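Local coordinates for HD domain-containing protein (Aquifex aeolicus, PDB 2HEK) that binds zinc and GDP at sites far from each other and may act as a dGTPase, though its function is not established, at residues F108-R111 and V112-T116; H128-I131 and E132-V135. All coordinates share one frame; numbering follows the deposited sequence.

Contact 1 (F108-R111 and V112-T116)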
loop_
_atom_site.group_PDB
_atom_site.type_symbol
_atom_site.label_atom_id
_atom_site.label_comp_id
_atom_site.label_asym_id
_atom_site.label_seq_id
_atom_site.Cartn_x
_atom_site.Cartn_y
_atom_site.Cartn_z
ATOM N N PHE A 108 -25.487 -14.635 25.514
ATOM C CA PHE A 108 -26.357 -13.617 24.913
ATOM C C PHE A 108 -26.458 -13.721 23.386
ATOM O O PHE A 108 -27.469 -13.328 22.819
ATOM C CB PHE A 108 -25.957 -12.212 25.348
ATOM C CG PHE A 108 -26.521 -11.814 26.679
ATOM C CD1 PHE A 108 -25.802 -12.033 27.845
ATOM C CD2 PHE A 108 -27.789 -11.251 26.770
ATOM C CE1 PHE A 108 -26.340 -11.673 29.094
ATOM C CE2 PHE A 108 -28.327 -10.893 27.998
ATOM C CZ PHE A 108 -27.597 -11.100 29.163
ATOM N N THR A 109 -25.436 -14.272 22.728
ATOM C CA THR A 109 -25.513 -14.499 21.271
ATOM C C THR A 109 -26.604 -15.494 20.946
ATOM O O THR A 109 -27.345 -15.287 20.001
ATOM C CB THR A 109 -24.181 -14.968 20.662
ATOM O OG1 THR A 109 -23.213 -13.928 20.829
ATOM C CG2 THR A 109 -24.326 -15.250 19.180
ATOM N N GLU A 110 -26.674 -16.586 21.715
ATOM C CA GLU A 110 -27.729 -17.579 21.547
ATOM C C GLU A 110 -29.076 -16.952 21.848
ATOM O O GLU A 110 -30.007 -17.155 21.081
ATOM C CB GLU A 110 -27.509 -18.863 22.404
ATOM C CG GLU A 110 -28.684 -19.884 22.278
ATOM C CD GLU A 110 -28.388 -21.219 22.997
ATOM O OE1 GLU A 110 -27.376 -21.279 23.698
ATOM O OE2 GLU A 110 -29.147 -22.203 22.859
ATOM N N ARG A 111 -29.193 -16.160 22.915
ATOM C CA ARG A 111 -30.444 -15.514 23.263
ATOM C C ARG A 111 -30.962 -14.564 22.183
ATOM O O ARG A 111 -32.151 -14.572 21.873
ATOM C CB ARG A 111 -30.279 -14.756 24.595
ATOM C CG ARG A 111 -30.071 -15.660 25.795
ATOM C CD ARG A 111 -30.366 -14.942 27.095
ATOM N NE ARG A 111 -31.735 -14.425 27.122
ATOM C CZ ARG A 111 -32.165 -13.502 27.974
ATOM N NH1 ARG A 111 -31.330 -13.006 28.880
ATOM N NH2 ARG A 111 -33.419 -13.097 27.931
ATOM N N VAL A 112 -30.069 -13.762 21.617
ATOM C CA VAL A 112 -30.444 -12.796 20.568
ATOM C C VAL A 112 -30.928 -13.553 19.295
ATOM O O VAL A 112 -31.911 -13.184 18.666
ATOM C CB VAL A 112 -29.317 -11.767 20.274
ATOM C CG1 VAL A 112 -29.655 -10.914 19.063
ATOM C CG2 VAL A 112 -29.080 -10.874 21.486
ATOM N N ILE A 113 -30.219 -14.624 18.943
ATOM C CA ILE A 113 -30.626 -15.431 17.783
ATOM C C ILE A 113 -32.001 -16.086 17.992
ATOM O O ILE A 113 -32.788 -16.164 17.045
ATOM C CB ILE A 113 -29.580 -16.506 17.494
ATOM C CG1 ILE A 113 -28.302 -15.883 16.923
ATOM C CG2 ILE A 113 -30.121 -17.546 16.520
ATOM C CD1 ILE A 113 -27.079 -16.765 17.053
ATOM N N LYS A 114 -32.284 -16.552 19.208
ATOM C CA LYS A 114 -33.501 -17.329 19.460
ATOM C C LYS A 114 -34.708 -16.500 19.885
ATOM O O LYS A 114 -35.852 -16.888 19.588
ATOM C CB LYS A 114 -33.208 -18.417 20.481
ATOM C CG LYS A 114 -32.405 -19.581 19.866
ATOM C CD LYS A 114 -32.083 -20.644 20.914
ATOM C CE LYS A 114 -31.474 -21.884 20.257
ATOM N NZ LYS A 114 -31.115 -22.945 21.277
ATOM N N GLU A 115 -34.461 -15.362 20.542
ATOM C CA GLU A 115 -35.516 -14.554 21.162
ATOM C C GLU A 115 -35.890 -13.256 20.420
ATOM O O GLU A 115 -36.672 -12.451 20.948
ATOM C CB GLU A 115 -35.159 -14.241 22.630
ATOM C CG GLU A 115 -34.862 -15.484 23.512
ATOM C CD GLU A 115 -34.363 -15.146 24.919
ATOM O OE1 GLU A 115 -34.682 -14.066 25.471
ATOM O OE2 GLU A 115 -33.641 -15.979 25.497
ATOM N N THR A 116 -35.353 -13.042 19.212
ATOM C CA THR A 116 -35.689 -11.843 18.434
ATOM C C THR A 116 -36.115 -12.246 17.028
ATOM O O THR A 116 -36.126 -13.444 16.708
ATOM C CB THR A 116 -34.466 -10.879 18.332
ATOM O OG1 THR A 116 -33.431 -11.521 17.583
ATOM C CG2 THR A 116 -33.942 -10.480 19.729
#

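Contact 2 (H128-I131 and E132-V135)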
loop_
_atom_site.group_PDB
_atom_site.type_symbol
_atom_site.label_atom_id
_atom_site.label_comp_id
_atom_site.label_asym_id
_atom_site.label_seq_id
_atom_site.Cartn_x
_atom_site.Cartn_y
_atom_site.Cartn_z
ATOM N N HIS A 128 -35.181 -26.113 11.866
ATOM C CA HIS A 128 -34.941 -25.960 13.298
ATOM C C HIS A 128 -33.569 -26.529 13.735
ATOM O O HIS A 128 -32.872 -25.909 14.552
ATOM C CB HIS A 128 -36.053 -26.694 14.111
ATOM C CG HIS A 128 -35.918 -26.526 15.584
ATOM N ND1 HIS A 128 -36.647 -25.596 16.295
ATOM C CD2 HIS A 128 -35.084 -27.106 16.475
ATOM C CE1 HIS A 128 -36.285 -25.630 17.568
ATOM N NE2 HIS A 128 -35.338 -26.538 17.705
ATOM N N GLU A 129 -33.221 -27.724 13.240
ATOM C CA GLU A 129 -31.937 -28.391 13.563
ATOM C C GLU A 129 -30.718 -27.580 13.058
ATOM O O GLU A 129 -29.755 -27.423 13.776
ATOM C CB GLU A 129 -31.900 -29.768 12.928
ATOM C CG GLU A 129 -30.583 -30.588 12.991
ATOM C CD GLU A 129 -29.926 -30.754 14.387
ATOM O OE1 GLU A 129 -30.525 -30.427 15.458
ATOM O OE2 GLU A 129 -28.754 -31.239 14.400
ATOM N N ASP A 130 -30.743 -27.130 11.813
ATOM C CA ASP A 130 -29.627 -26.290 11.275
ATOM C C ASP A 130 -29.425 -24.978 12.015
ATOM O O ASP A 130 -28.300 -24.543 12.183
ATOM C CB ASP A 130 -29.770 -26.090 9.781
ATOM C CG ASP A 130 -29.421 -27.349 9.018
ATOM O OD1 ASP A 130 -28.642 -28.173 9.556
ATOM O OD2 ASP A 130 -29.913 -27.547 7.890
ATOM N N ILE A 131 -30.499 -24.383 12.530
ATOM C CA ILE A 131 -30.356 -23.213 13.382
ATOM C C ILE A 131 -29.679 -23.584 14.713
ATOM O O ILE A 131 -28.886 -22.801 15.252
ATOM C CB ILE A 131 -31.696 -22.507 13.600
ATOM C CG1 ILE A 131 -32.232 -21.930 12.276
ATOM C CG2 ILE A 131 -31.565 -21.394 14.595
ATOM C CD1 ILE A 131 -33.651 -21.243 12.411
ATOM N N GLU A 132 -29.996 -24.751 15.287
ATOM C CA GLU A 132 -29.272 -25.146 16.509
ATOM C C GLU A 132 -27.808 -25.387 16.197
ATOM O O GLU A 132 -26.978 -25.120 17.037
ATOM C CB GLU A 132 -29.858 -26.402 17.176
ATOM C CG GLU A 132 -31.335 -26.296 17.536
ATOM C CD GLU A 132 -31.624 -25.240 18.597
ATOM O OE1 GLU A 132 -30.826 -25.069 19.556
ATOM O OE2 GLU A 132 -32.664 -24.560 18.479
ATOM N N ARG A 133 -27.501 -25.912 15.006
ATOM C CA ARG A 133 -26.109 -26.165 14.601
ATOM C C ARG A 133 -25.355 -24.847 14.368
ATOM O O ARG A 133 -24.233 -24.702 14.825
ATOM C CB ARG A 133 -26.067 -27.033 13.335
ATOM C CG ARG A 133 -26.609 -28.450 13.599
ATOM C CD ARG A 133 -26.708 -29.264 12.342
ATOM N NE ARG A 133 -25.401 -29.649 11.779
ATOM C CZ ARG A 133 -24.916 -29.251 10.602
ATOM N NH1 ARG A 133 -25.582 -28.384 9.847
ATOM N NH2 ARG A 133 -23.735 -29.712 10.187
ATOM N N LEU A 134 -25.996 -23.896 13.674
ATOM C CA LEU A 134 -25.454 -22.540 13.535
ATOM C C LEU A 134 -25.073 -21.934 14.893
ATOM O O LEU A 134 -23.996 -21.369 15.047
ATOM C CB LEU A 134 -26.456 -21.630 12.815
ATOM C CG LEU A 134 -26.010 -20.174 12.531
ATOM C CD1 LEU A 134 -26.816 -19.678 11.360
ATOM C CD2 LEU A 134 -26.271 -19.279 13.710
ATOM N N VAL A 135 -25.959 -22.040 15.870
ATOM C CA VAL A 135 -25.670 -21.526 17.219
ATOM C C VAL A 135 -24.419 -22.169 17.848
ATOM O O VAL A 135 -23.546 -21.477 18.353
ATOM C CB VAL A 135 -26.882 -21.685 18.157
ATOM C CG1 VAL A 135 -26.454 -21.433 19.618
ATOM C CG2 VAL A 135 -27.996 -20.733 17.728
HETATM O O HOH W 1 -33.710 -23.985 16.197
#

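Contact 1 (F108-R111 and V112-T116)
Arg111 and Glu115, one helical turn apart, meet side-on: the guanidinium turns its NE/NH2 edge to the carboxylate and gives one nitrogen to each oxygen. Arg111 NE reaches Glu115 OE2 at 2.9 Å with an N-H...O angle of 163°, while Arg111 NH2 reaches OE1 of the same carboxylate at 2.9 Å. Both oxygens lie near the guanidinium plane, but the two flat groups are inclined by 39°, and OE2 is met on its syn side well out of the carboxylate plane. A bend at chi3 in the otherwise stretched arginine chain turns this edge toward Glu115. The other terminal nitrogen, NH1, is held by Glu102 and by the carbonyl of Phe246, which fixes the rotation of the buried guanidinium.

Glu110 and Lys114 form the second i to i+4 pair. Glu110 leaves the helix with CG opposite its backbone N (chi1 177°), and its extended chain slants across the equally extended lysine, Glu110 CG passing 3.7 Å from Lys114 CD. The salt bridge between Lys114 NZ and Glu110 OE2 measures 2.6 Å and uses the anti lone pair of the carboxylate; Glu132 is a second acidic partner of the ammonium.

On the buried flank Thr109 and Ile113 run side by side, CG2 of the threonine 3.8 Å from CD1 of the isoleucine. At the C-terminal end Thr116 occupies the N-cap position of helix 117-123, its OG1 making a weak bond to the backbone N of Ile118.

Contact 1 thus shows two i to i+4 salt bridges along a helix packed inside the HD domain, close to the metal site: the Thr109 side chain is about 9 Å from the bound zinc ion.

Contact 2 (H128-I131 and E132-V135)
Asp130 and Arg133 lie alongside each other on helix 128-139 and join through a single-point salt bridge, Arg133 NH1 to Asp130 OD1 at 3.1 Å. The bond is bent, with an N-H...O angle of 137°: NH1 comes in from above the carboxylate plane, and the two flat groups are turned 58° apart. Arg133 NH2 is taken by Glu73, so the guanidinium spans two acids. The aliphatic part of the arginine is shared as well, since Glu129 OE2 rests 3.5 Å from Arg133 CD after a bend at chi2 (51°) turns the carboxylate toward Arg133, one turn on.

The solvent side is looser. His128 and Glu132 slant past one another, His128 NE2 and Glu132 OE2 staying 3.4 Å apart without a hydrogen bond. A water links the His128 carbonyl to the Glu132 carboxylate, donating to His128 O at 2.7 Å and to Glu132 OE2 at 2.6 Å. The same water sits over the centre of one face of the imidazole. The other carboxylate oxygen of Glu132 is bridged to Lys114.

Ile131, Leu134 and Val135 are buried and make up the packed side. Within the helix, Val135 CG2 lies 3.3 Å from Ile131 O, the carbonyl that accepts the Val135 N-H. Beyond the helix itself, Ile131 settles on Tyr119, Leu122 and Lys123 of helix 117-123, Leu134 on Leu76, Leu79 and Ala80 of helix 74-82, and Val135 on Glu110 and Ile113 of helix 108-115, so that helix 128-139 packs against three helices of the HD domain.

How the contacts relate
From the N terminus, the chain first forms contact 1 within helix 108-115, running on to Thr116, the N-cap residue of helix 117-123; it passes through that helix and then makes contact 2 within helix 128-139. Both contacts join consecutive residues, so neither closes a long loop; the two follow in series, without nesting or crossing, their centres about 12 Å apart. They meet directly. Lys114 NZ binds Glu132 OE1 at 2.7 Å, thereby bridging an acid of each helix, while Ile113 CD1 packs 4.3 Å from Leu134 CD2. Charged and apolar contacts thus tie helices 108-115 and 128-139 together within the HD domain, with contact 1 nearer the zinc ion.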